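Local coordinates for protein trimethylamine-N-oxide reductase (Haemophilus influenzae, PDB 7L5I) that probably reduces S- or N-oxides, trimethylamine N-oxide among them, at a molybdenum centre carried by two pterin guanine dinucleotide cofactors, at residues K294-G299 / E614-P619. Numbering follows the deposited sequence.
Sequences KKYTSG and EFREDP
The C-terminal ends of two short helices, 290-296 and 613-617, meet here through Tyr296, whose ring reaches across to Phe615, Arg616 and Pro619. Its hydroxyl OH donates to Arg616 O at 2.6 Å, lying in the carbonyl plane on a lone pair, with a C=O...OH angle of 138°. That carbonyl belongs to the last turn of helix 613-617, so the tyrosine takes up an acceptor at the helix end. The two rings form a T-shaped pair with planes at 71°: the Tyr296 edge, led by CD1, sits over one face of Phe615, 3.7 Å from CE2. The backbone carbonyl oxygen of Tyr296 lies at the edge of the Phe615 ring, in its plane, 3.5 Å from Phe615 CZ. Pro619, just past the helix, comes obliquely to the tyrosine ring, CG 3.5 Å from Tyr296 CE1.

Right after Tyr296 the chain turns from helix into strand 297-298, which pairs in parallel with strand 631-632; Ile631 of that strand also touches Phe615. This is peripheral packing of the molybdopterin oxidoreductase fold; the centre of the contact lies about 32 Å from the centre of the chain.

Lys295, with CG anti to its own N (chi1 -176°) and the chain extended beyond, lays CG over one face of Tyr296 and carries CE to 3.9 Å from Pro619 CD. Its NZ makes a weak bond to Tyr296 OH and donates to a water that bridges to Glu617 O. Arg616 points its guanidinium elsewhere: NH1 bonds to the carbonyls of Gly373 and Ile375, while its CG lies against Tyr296 OH.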
loop_
_atom_site.group_PDB
_atom_site.type_symbol
_atom_site.label_atom_id
_atom_site.label_comp_id
_atom_site.label_asym_id
_atom_site.label_seq_id
_atom_site.Cartn_x
_atom_site.Cartn_y
_atom_site.Cartn_z
ATOM N N LYS A 294 17.458 28.389 11.110
ATOM C CA LYS A 294 18.362 29.179 10.291
ATOM C C LYS A 294 19.443 28.315 9.648
ATOM O O LYS A 294 19.804 28.523 8.493
ATOM C CB LYS A 294 19.019 30.268 11.135
ATOM C CG LYS A 294 20.023 31.081 10.347
ATOM C CD LYS A 294 20.499 32.309 11.102
ATOM C CE LYS A 294 21.178 33.292 10.147
ATOM N NZ LYS A 294 22.002 34.309 10.864
ATOM N N LYS A 295 19.962 27.343 10.394
ATOM C CA LYS A 295 21.130 26.588 9.973
ATOM C C LYS A 295 20.767 25.435 9.046
ATOM O O LYS A 295 21.560 25.091 8.168
ATOM C CB LYS A 295 21.842 26.059 11.211
ATOM C CG LYS A 295 23.141 25.318 10.953
ATOM C CD LYS A 295 23.853 24.998 12.273
ATOM C CE LYS A 295 25.156 24.252 12.011
ATOM N NZ LYS A 295 25.719 23.595 13.220
ATOM N N TYR A 296 19.584 24.840 9.204
ATOM C CA TYR A 296 19.268 23.576 8.539
ATOM C C TYR A 296 18.071 23.638 7.603
ATOM O O TYR A 296 17.751 22.621 6.958
ATOM C CB TYR A 296 19.022 22.491 9.601
ATOM C CG TYR A 296 20.198 22.191 10.499
ATOM C CD1 TYR A 296 21.231 21.344 10.092
ATOM C CD2 TYR A 296 20.284 22.759 11.766
ATOM C CE1 TYR A 296 22.291 21.071 10.930
ATOM C CE2 TYR A 296 21.325 22.484 12.607
ATOM C CZ TYR A 296 22.340 21.651 12.185
ATOM O OH TYR A 296 23.381 21.388 13.051
ATOM N N THR A 297 17.402 24.787 7.491
ATOM C CA THR A 297 16.253 24.899 6.612
ATOM C C THR A 297 16.396 26.102 5.694
ATOM O O THR A 297 17.206 27.008 5.926
ATOM C CB THR A 297 14.922 25.006 7.381
ATOM O OG1 THR A 297 14.748 26.349 7.884
ATOM C CG2 THR A 297 14.875 24.014 8.525
ATOM N N SER A 298 15.613 26.075 4.630
ATOM C CA SER A 298 15.514 27.164 3.667
ATOM C C SER A 298 14.060 27.601 3.604
ATOM O O SER A 298 13.164 26.768 3.440
ATOM C CB SER A 298 16.007 26.733 2.286
ATOM O OG SER A 298 15.952 27.815 1.371
ATOM N N GLY A 299 13.823 28.896 3.789
ATOM C CA GLY A 299 12.509 29.449 3.575
ATOM C C GLY A 299 11.615 29.533 4.791
ATOM O O GLY A 299 10.415 29.789 4.633
ATOM N N GLU A 614 24.383 12.864 10.310
ATOM C CA GLU A 614 25.525 13.512 9.664
ATOM C C GLU A 614 25.164 14.910 9.181
ATOM O O GLU A 614 25.969 15.843 9.298
ATOM C CB GLU A 614 26.025 12.660 8.517
ATOM C CG GLU A 614 26.662 11.349 8.999
ATOM C CD GLU A 614 27.593 11.529 10.210
ATOM O OE1 GLU A 614 27.332 10.891 11.257
ATOM O OE2 GLU A 614 28.570 12.318 10.123
ATOM N N PHE A 615 23.972 15.073 8.610
ATOM C CA PHE A 615 23.467 16.407 8.295
ATOM C C PHE A 615 23.464 17.296 9.519
ATOM O O PHE A 615 23.911 18.449 9.470
ATOM C CB PHE A 615 22.048 16.265 7.719
ATOM C CG PHE A 615 21.361 17.567 7.417
ATOM C CD1 PHE A 615 21.905 18.434 6.488
ATOM C CD2 PHE A 615 20.129 17.882 7.993
ATOM C CE1 PHE A 615 21.260 19.637 6.165
ATOM C CE2 PHE A 615 19.492 19.082 7.666
ATOM C CZ PHE A 615 20.061 19.946 6.725
ATOM N N ARG A 616 22.975 16.789 10.653
ATOM C CA ARG A 616 22.954 17.628 11.843
ATOM C C ARG A 616 24.368 17.993 12.294
ATOM O O ARG A 616 24.634 19.137 12.690
ATOM C CB ARG A 616 22.213 16.936 12.995
ATOM C CG ARG A 616 22.010 17.913 14.151
ATOM C CD ARG A 616 21.256 17.350 15.327
ATOM N NE ARG A 616 21.124 18.390 16.348
ATOM C CZ ARG A 616 20.021 19.112 16.567
ATOM N NH1 ARG A 616 18.924 18.885 15.870
ATOM N NH2 ARG A 616 20.024 20.035 17.512
ATOM N N GLU A 617 25.286 17.032 12.252
ATOM C CA GLU A 617 26.644 17.286 12.712
ATOM C C GLU A 617 27.302 18.408 11.922
ATOM O O GLU A 617 27.902 19.318 12.507
ATOM C CB GLU A 617 27.476 16.015 12.616
ATOM C CG GLU A 617 28.960 16.256 12.959
ATOM C CD GLU A 617 29.162 16.835 14.367
ATOM O OE1 GLU A 617 28.547 16.311 15.317
ATOM O OE2 GLU A 617 29.938 17.815 14.528
ATOM N N ASP A 618 27.202 18.370 10.594
ATOM C CA ASP A 618 27.815 19.398 9.752
ATOM C C ASP A 618 27.063 19.525 8.443
ATOM O O ASP A 618 27.329 18.798 7.478
ATOM C CB ASP A 618 29.291 19.088 9.488
ATOM C CG ASP A 618 30.004 20.235 8.769
ATOM O OD1 ASP A 618 29.294 21.083 8.198
ATOM O OD2 ASP A 618 31.258 20.291 8.781
ATOM N N PRO A 619 26.094 20.447 8.366
ATOM C CA PRO A 619 25.278 20.535 7.142
ATOM C C PRO A 619 26.022 21.163 5.964
ATOM O O PRO A 619 25.567 21.005 4.818
ATOM C CB PRO A 619 24.075 21.381 7.591
ATOM C CG PRO A 619 24.646 22.259 8.646
ATOM C CD PRO A 619 25.647 21.416 9.390
HETATM O O HOH W 1 28.219 22.518 12.224
#